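Local coordinates for cellulase (Bacillus sp. BG-CS10, PDB 5E09), which hydrolyses beta-1,4-glucosidic bonds within cellulose, with a family 5 glycosidase barrel joined to modules that probably help it hold the polysaccharide, at residues E53-I58 and N330-S335; L309-Q314 and Y321-Q326. All coordinates share one frame; numbering follows the deposited sequence.

Interaction 1: residues E53-I58 and N330-S335; sequences EGYKSI and NMLKAS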
loop_
_atom_site.group_PDB
_atom_site.type_symbol
_atom_site.label_atom_id
_atom_site.label_comp_id
_atom_site.label_asym_id
_atom_site.label_seq_id
_atom_site.Cartn_x
_atom_site.Cartn_y
_atom_site.Cartn_z
ATOM N N GLU A 53 -19.351 2.738 1.788
ATOM C CA GLU A 53 -18.288 2.752 2.785
ATOM C C GLU A 53 -17.729 4.155 3.001
ATOM O O GLU A 53 -16.847 4.355 3.838
ATOM C CB GLU A 53 -17.171 1.790 2.382
ATOM C CG GLU A 53 -17.591 0.323 2.378
ATOM C CD GLU A 53 -18.010 -0.179 3.756
ATOM O OE1 GLU A 53 -17.282 0.075 4.743
ATOM O OE2 GLU A 53 -19.076 -0.823 3.850
ATOM N N GLY A 54 -18.242 5.123 2.247
ATOM C CA GLY A 54 -17.874 6.513 2.441
ATOM C C GLY A 54 -16.902 7.062 1.411
ATOM O O GLY A 54 -16.524 8.235 1.478
ATOM N N TYR A 55 -16.490 6.221 0.463
ATOM C CA TYR A 55 -15.607 6.657 -0.614
ATOM C C TYR A 55 -16.373 7.530 -1.595
ATOM O O TYR A 55 -17.488 7.193 -1.990
ATOM C CB TYR A 55 -14.983 5.457 -1.328
ATOM C CG TYR A 55 -13.854 4.841 -0.539
ATOM C CD1 TYR A 55 -12.598 5.438 -0.512
ATOM C CD2 TYR A 55 -14.048 3.678 0.203
ATOM C CE1 TYR A 55 -11.563 4.894 0.218
ATOM C CE2 TYR A 55 -13.013 3.124 0.943
ATOM C CZ TYR A 55 -11.773 3.739 0.944
ATOM O OH TYR A 55 -10.740 3.199 1.670
ATOM N N LYS A 56 -15.776 8.654 -1.982
ATOM C CA LYS A 56 -16.462 9.609 -2.847
ATOM C C LYS A 56 -15.893 9.661 -4.269
ATOM O O LYS A 56 -16.352 10.447 -5.100
ATOM C CB LYS A 56 -16.425 11.002 -2.220
ATOM C CG LYS A 56 -17.248 11.107 -0.952
ATOM C CD LYS A 56 -17.940 12.444 -0.856
ATOM C CE LYS A 56 -16.960 13.584 -1.005
ATOM N NZ LYS A 56 -17.668 14.891 -0.970
ATOM N N SER A 57 -14.906 8.821 -4.555
ATOM C CA SER A 57 -14.386 8.736 -5.916
ATOM C C SER A 57 -13.700 7.408 -6.157
ATOM O O SER A 57 -13.202 6.769 -5.233
ATOM C CB SER A 57 -13.423 9.892 -6.216
ATOM O OG SER A 57 -12.316 9.885 -5.339
ATOM N N ILE A 58 -13.688 6.989 -7.411
ATOM C CA ILE A 58 -13.116 5.707 -7.755
ATOM C C ILE A 58 -12.201 5.859 -8.967
ATOM O O ILE A 58 -12.536 6.539 -9.938
ATOM C CB ILE A 58 -14.224 4.659 -8.024
ATOM C CG1 ILE A 58 -13.617 3.306 -8.405
ATOM C CG2 ILE A 58 -15.178 5.146 -9.100
ATOM C CD1 ILE A 58 -14.654 2.246 -8.710
ATOM N N ASN A 330 -11.150 0.719 9.516
ATOM C CA ASN A 330 -11.609 1.629 10.555
ATOM C C ASN A 330 -10.572 2.715 10.790
ATOM O O ASN A 330 -10.921 3.876 11.001
ATOM C CB ASN A 330 -11.904 0.885 11.863
ATOM C CG ASN A 330 -13.218 0.122 11.818
ATOM O OD1 ASN A 330 -13.928 0.131 10.810
ATOM N ND2 ASN A 330 -13.541 -0.553 12.913
HETATM N N MSE A 331 -9.295 2.343 10.748
HETATM C CA MSE A 331 -8.237 3.334 10.924
HETATM C C MSE A 331 -8.220 4.338 9.764
HETATM O O MSE A 331 -8.043 5.543 9.983
HETATM C CB MSE A 331 -6.869 2.658 11.065
HETATM C CG MSE A 331 -5.725 3.645 11.278
HETATM SE SE MSE A 331 -6.028 4.863 12.792
HETATM C CE MSE A 331 -4.887 3.986 14.110
ATOM N N LEU A 332 -8.410 3.849 8.539
ATOM C CA LEU A 332 -8.504 4.753 7.387
ATOM C C LEU A 332 -9.678 5.728 7.536
ATOM O O LEU A 332 -9.525 6.949 7.396
ATOM C CB LEU A 332 -8.659 3.964 6.083
ATOM C CG LEU A 332 -7.598 2.935 5.691
ATOM C CD1 LEU A 332 -7.969 2.310 4.354
ATOM C CD2 LEU A 332 -6.193 3.546 5.643
ATOM N N LYS A 333 -10.849 5.162 7.819
ATOM C CA LYS A 333 -12.096 5.906 7.967
ATOM C C LYS A 333 -11.961 6.985 9.027
ATOM O O LYS A 333 -12.347 8.137 8.811
ATOM C CB LYS A 333 -13.232 4.947 8.326
ATOM C CG LYS A 333 -14.631 5.498 8.116
ATOM C CD LYS A 333 -15.660 4.386 8.287
ATOM C CE LYS A 333 -17.013 4.773 7.715
ATOM N NZ LYS A 333 -17.867 3.573 7.465
ATOM N N ALA A 334 -11.401 6.606 10.171
ATOM C CA ALA A 334 -11.138 7.556 11.246
ATOM C C ALA A 334 -10.191 8.656 10.774
ATOM O O ALA A 334 -10.395 9.838 11.066
ATOM C CB ALA A 334 -10.558 6.841 12.463
ATOM N N SER A 335 -9.158 8.264 10.036
ATOM C CA SER A 335 -8.153 9.220 9.585
ATOM C C SER A 335 -8.703 10.228 8.573
ATOM O O SER A 335 -8.159 11.325 8.444
ATOM C CB SER A 335 -6.951 8.482 8.997
ATOM O OG SER A 335 -6.395 7.598 9.959
#
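Beside helix 326-337 the chain leaves helix 44-52 through a Schellman motif and straightens into strand 57-60, so that Glu53 and Tyr55 of the turn meet Lys333 and Leu332 on one side of the helix. This belongs to the TIM barrel of the catalytic domain, which the chain enters here at the end of the strands away from the catalytic face. Gly54 makes the turn at a phi of 104°, where a beta carbon would press against the carbonyl oxygen of Glu53.

Lys333 has its CG anti to the backbone N (chi1 -163°) and stays extended beyond it, which lets a long, flexible side chain span the gap from its exposed helix face. Its NZ stops 3.8 Å from Glu53 O, too far for a hydrogen bond, and 4.5 Å from Glu53 OE1, beyond a salt bridge. The attraction is therefore probably a loose electrostatic one, and OE1 instead accepts a hydrogen bond from Trp323 NE1.

Deeper in, the contact is plain packing, with the side chains of Tyr55 and Leu332 meeting at a slant. A long flat residue suits this buried place because its ring can also meet Trp336 edge-to-face and the ring of Trp21, the planes about 55° apart, while branched Leu332 reaches Ile297 of helix 286-302. Both pack on Leu309 of the last barrel strand, and His329 is touched by Glu53 and Tyr55 alike. Between the two segments themselves, the hydroxyl oxygen of Tyr55 rests against one methyl of Leu332, OH to CD1 at 4.0 Å.

Interaction 2: residues L309-Q314 and Y321-Q326; sequences LWDNGQ and YSWYDQ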
loop_
_atom_site.group_PDB
_atom_site.type_symbol
_atom_site.label_atom_id
_atom_site.label_comp_id
_atom_site.label_asym_id
_atom_site.label_seq_id
_atom_site.Cartn_x
_atom_site.Cartn_y
_atom_site.Cartn_z
ATOM N N LEU A 309 -6.798 4.932 -2.381
ATOM C CA LEU A 309 -6.175 3.695 -1.920
ATOM C C LEU A 309 -6.053 2.655 -3.027
ATOM O O LEU A 309 -7.006 2.408 -3.766
ATOM C CB LEU A 309 -6.981 3.119 -0.752
ATOM C CG LEU A 309 -6.629 1.727 -0.221
ATOM C CD1 LEU A 309 -5.346 1.770 0.593
ATOM C CD2 LEU A 309 -7.786 1.157 0.593
ATOM N N TRP A 310 -4.878 2.043 -3.138
ATOM C CA TRP A 310 -4.691 0.965 -4.102
ATOM C C TRP A 310 -5.242 -0.337 -3.532
ATOM O O TRP A 310 -4.786 -0.806 -2.489
ATOM C CB TRP A 310 -3.213 0.792 -4.471
ATOM C CG TRP A 310 -2.988 -0.376 -5.387
ATOM C CD1 TRP A 310 -2.409 -1.576 -5.067
ATOM C CD2 TRP A 310 -3.364 -0.473 -6.759
ATOM N NE1 TRP A 310 -2.393 -2.402 -6.159
ATOM C CE2 TRP A 310 -2.981 -1.744 -7.223
ATOM C CE3 TRP A 310 -3.984 0.407 -7.660
ATOM C CZ2 TRP A 310 -3.190 -2.174 -8.530
ATOM C CZ3 TRP A 310 -4.198 -0.016 -8.964
ATOM C CH2 TRP A 310 -3.802 -1.297 -9.385
ATOM N N ASP A 311 -6.226 -0.912 -4.215
ATOM C CA ASP A 311 -6.865 -2.144 -3.760
ATOM C C ASP A 311 -6.925 -3.157 -4.894
ATOM O O ASP A 311 -7.799 -3.072 -5.750
ATOM C CB ASP A 311 -8.271 -1.848 -3.234
ATOM C CG ASP A 311 -8.878 -3.016 -2.447
ATOM O OD1 ASP A 311 -8.441 -4.179 -2.623
ATOM O OD2 ASP A 311 -9.810 -2.753 -1.648
ATOM N N ASN A 312 -6.002 -4.117 -4.891
ATOM C CA ASN A 312 -5.908 -5.097 -5.974
ATOM C C ASN A 312 -6.833 -6.292 -5.759
ATOM O O ASN A 312 -6.778 -7.271 -6.507
ATOM C CB ASN A 312 -4.459 -5.585 -6.137
ATOM C CG ASN A 312 -3.912 -6.286 -4.891
ATOM O OD1 ASN A 312 -4.665 -6.726 -4.019
ATOM N ND2 ASN A 312 -2.589 -6.400 -4.814
ATOM N N GLY A 313 -7.665 -6.206 -4.724
ATOM C CA GLY A 313 -8.521 -7.309 -4.328
ATOM C C GLY A 313 -8.243 -7.780 -2.909
ATOM O O GLY A 313 -8.998 -8.581 -2.354
ATOM N N GLN A 314 -7.166 -7.269 -2.317
ATOM C CA GLN A 314 -6.683 -7.755 -1.027
ATOM C C GLN A 314 -7.212 -6.986 0.184
ATOM O O GLN A 314 -6.961 -7.384 1.321
ATOM C CB GLN A 314 -5.150 -7.720 -0.997
ATOM C CG GLN A 314 -4.557 -6.332 -0.800
ATOM C CD GLN A 314 -3.038 -6.309 -0.943
ATOM O OE1 GLN A 314 -2.469 -5.351 -1.469
ATOM N NE2 GLN A 314 -2.380 -7.363 -0.475
ATOM N N TYR A 321 -18.193 -8.503 -0.114
ATOM C CA TYR A 321 -18.367 -7.054 -0.043
ATOM C C TYR A 321 -18.145 -6.498 1.363
ATOM O O TYR A 321 -18.834 -5.570 1.784
ATOM C CB TYR A 321 -19.751 -6.662 -0.560
ATOM C CG TYR A 321 -19.985 -7.147 -1.969
ATOM C CD1 TYR A 321 -19.332 -6.554 -3.042
ATOM C CD2 TYR A 321 -20.834 -8.216 -2.228
ATOM C CE1 TYR A 321 -19.524 -7.004 -4.332
ATOM C CE2 TYR A 321 -21.035 -8.671 -3.517
ATOM C CZ TYR A 321 -20.378 -8.061 -4.566
ATOM O OH TYR A 321 -20.571 -8.505 -5.855
ATOM N N SER A 322 -17.175 -7.063 2.080
ATOM C CA SER A 322 -16.731 -6.499 3.353
ATOM C C SER A 322 -15.200 -6.567 3.452
ATOM O O SER A 322 -14.564 -7.363 2.763
ATOM C CB SER A 322 -17.384 -7.229 4.528
ATOM O OG SER A 322 -16.870 -8.543 4.649
ATOM N N TRP A 323 -14.612 -5.731 4.302
ATOM C CA TRP A 323 -13.153 -5.638 4.405
ATOM C C TRP A 323 -12.518 -6.872 5.052
ATOM O O TRP A 323 -12.976 -7.342 6.095
ATOM C CB TRP A 323 -12.762 -4.383 5.196
ATOM C CG TRP A 323 -13.385 -3.128 4.656
ATOM C CD1 TRP A 323 -14.477 -2.475 5.150
ATOM C CD2 TRP A 323 -12.963 -2.383 3.508
ATOM N NE1 TRP A 323 -14.758 -1.366 4.386
ATOM C CE2 TRP A 323 -13.839 -1.287 3.364
ATOM C CE3 TRP A 323 -11.923 -2.531 2.580
ATOM C CZ2 TRP A 323 -13.721 -0.350 2.340
ATOM C CZ3 TRP A 323 -11.802 -1.598 1.561
ATOM C CH2 TRP A 323 -12.696 -0.523 1.449
ATOM N N TYR A 324 -11.460 -7.391 4.432
ATOM C CA TYR A 324 -10.658 -8.463 5.030
ATOM C C TYR A 324 -10.145 -8.083 6.417
ATOM O O TYR A 324 -10.145 -8.896 7.333
ATOM C CB TYR A 324 -9.464 -8.812 4.143
ATOM C CG TYR A 324 -9.777 -9.649 2.926
ATOM C CD1 TYR A 324 -10.060 -11.006 3.041
ATOM C CD2 TYR A 324 -9.752 -9.089 1.655
ATOM C CE1 TYR A 324 -10.328 -11.781 1.920
ATOM C CE2 TYR A 324 -10.019 -9.853 0.530
ATOM C CZ TYR A 324 -10.306 -11.197 0.668
ATOM O OH TYR A 324 -10.574 -11.948 -0.455
ATOM N N ASP A 325 -9.706 -6.838 6.555
ATOM C CA ASP A 325 -9.139 -6.338 7.801
ATOM C C ASP A 325 -9.921 -5.108 8.262
ATOM O O ASP A 325 -9.607 -3.979 7.878
ATOM C CB ASP A 325 -7.651 -6.015 7.609
ATOM C CG ASP A 325 -6.954 -5.596 8.900
ATOM O OD1 ASP A 325 -7.619 -5.080 9.823
ATOM O OD2 ASP A 325 -5.718 -5.771 8.982
ATOM N N GLN A 326 -10.928 -5.339 9.102
ATOM C CA GLN A 326 -11.837 -4.287 9.543
ATOM C C GLN A 326 -11.139 -3.219 10.372
ATOM O O GLN A 326 -11.482 -2.039 10.297
ATOM C CB GLN A 326 -12.988 -4.892 10.350
ATOM C CG GLN A 326 -14.096 -3.910 10.671
ATOM C CD GLN A 326 -14.871 -3.482 9.436
ATOM O OE1 GLN A 326 -15.212 -4.307 8.581
ATOM N NE2 GLN A 326 -15.149 -2.184 9.335
HETATM O O HOH W 1 -11.278 -9.722 -3.063
#
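An Asx turn built on Asp311, whose carboxylate meets the indole of Trp323, lies beside strand 306-311 at the catalytic-face end of the TIM barrel. Asp311 OD1 accepts from Gly313 N at 3.0 Å, with an N-H...O angle of 152°, and also from His315 N; OD2 takes Leu316 N and Trp21 NE1. Four donors hold this buried carboxylate, a task for which aspartate, short and two-oxygened, is well suited. At the phi of Gly313, 120°, a beta carbon would press on Asn312 O. Asp311 OD2 lies 3.9 Å from Trp323 CZ3, at the ring edge and near its plane, where the slightly positive C-H groups probably suit an anion; the carboxylate and indole planes are 26° apart.

Tyr324 lies against the carbonyls of Gly313 and Gln314. Its CE2 comes edge-on to Gly313 O at 3.3 Å, and CD2 approaches Gln314 O obliquely at 3.3 Å. A water donates to Gly313 O at 2.6 Å and touches Tyr324 OH only weakly.

Backbone bonding of Tyr324 to His315 continues the pairing of strands 316-317 and 322-323, Trp323 packs on Leu316 of that hairpin, and Asp325 caps helix 326-337 by bonding Phe328 N.

From the N terminus, the chain leaves helix 44-52 through residues 53-58 and enters the second barrel strand. After the remaining strands it reaches 309-314 at the end of the eighth, turns through the small hairpin to 321-326, and runs into the helix carrying 330-335. Interaction 2 therefore closes a short loop nested inside the very long one that interaction 1 closes. Their centres lie 12 Å apart, and they touch directly: Leu309 CD2 packs against Tyr55 OH at 3.7 Å and Leu332 CD1 at 3.9 Å, while Trp323 CH2 meets Tyr55 CE2. Together they tie the last barrel strand and its following helix to the early helix-to-strand turn.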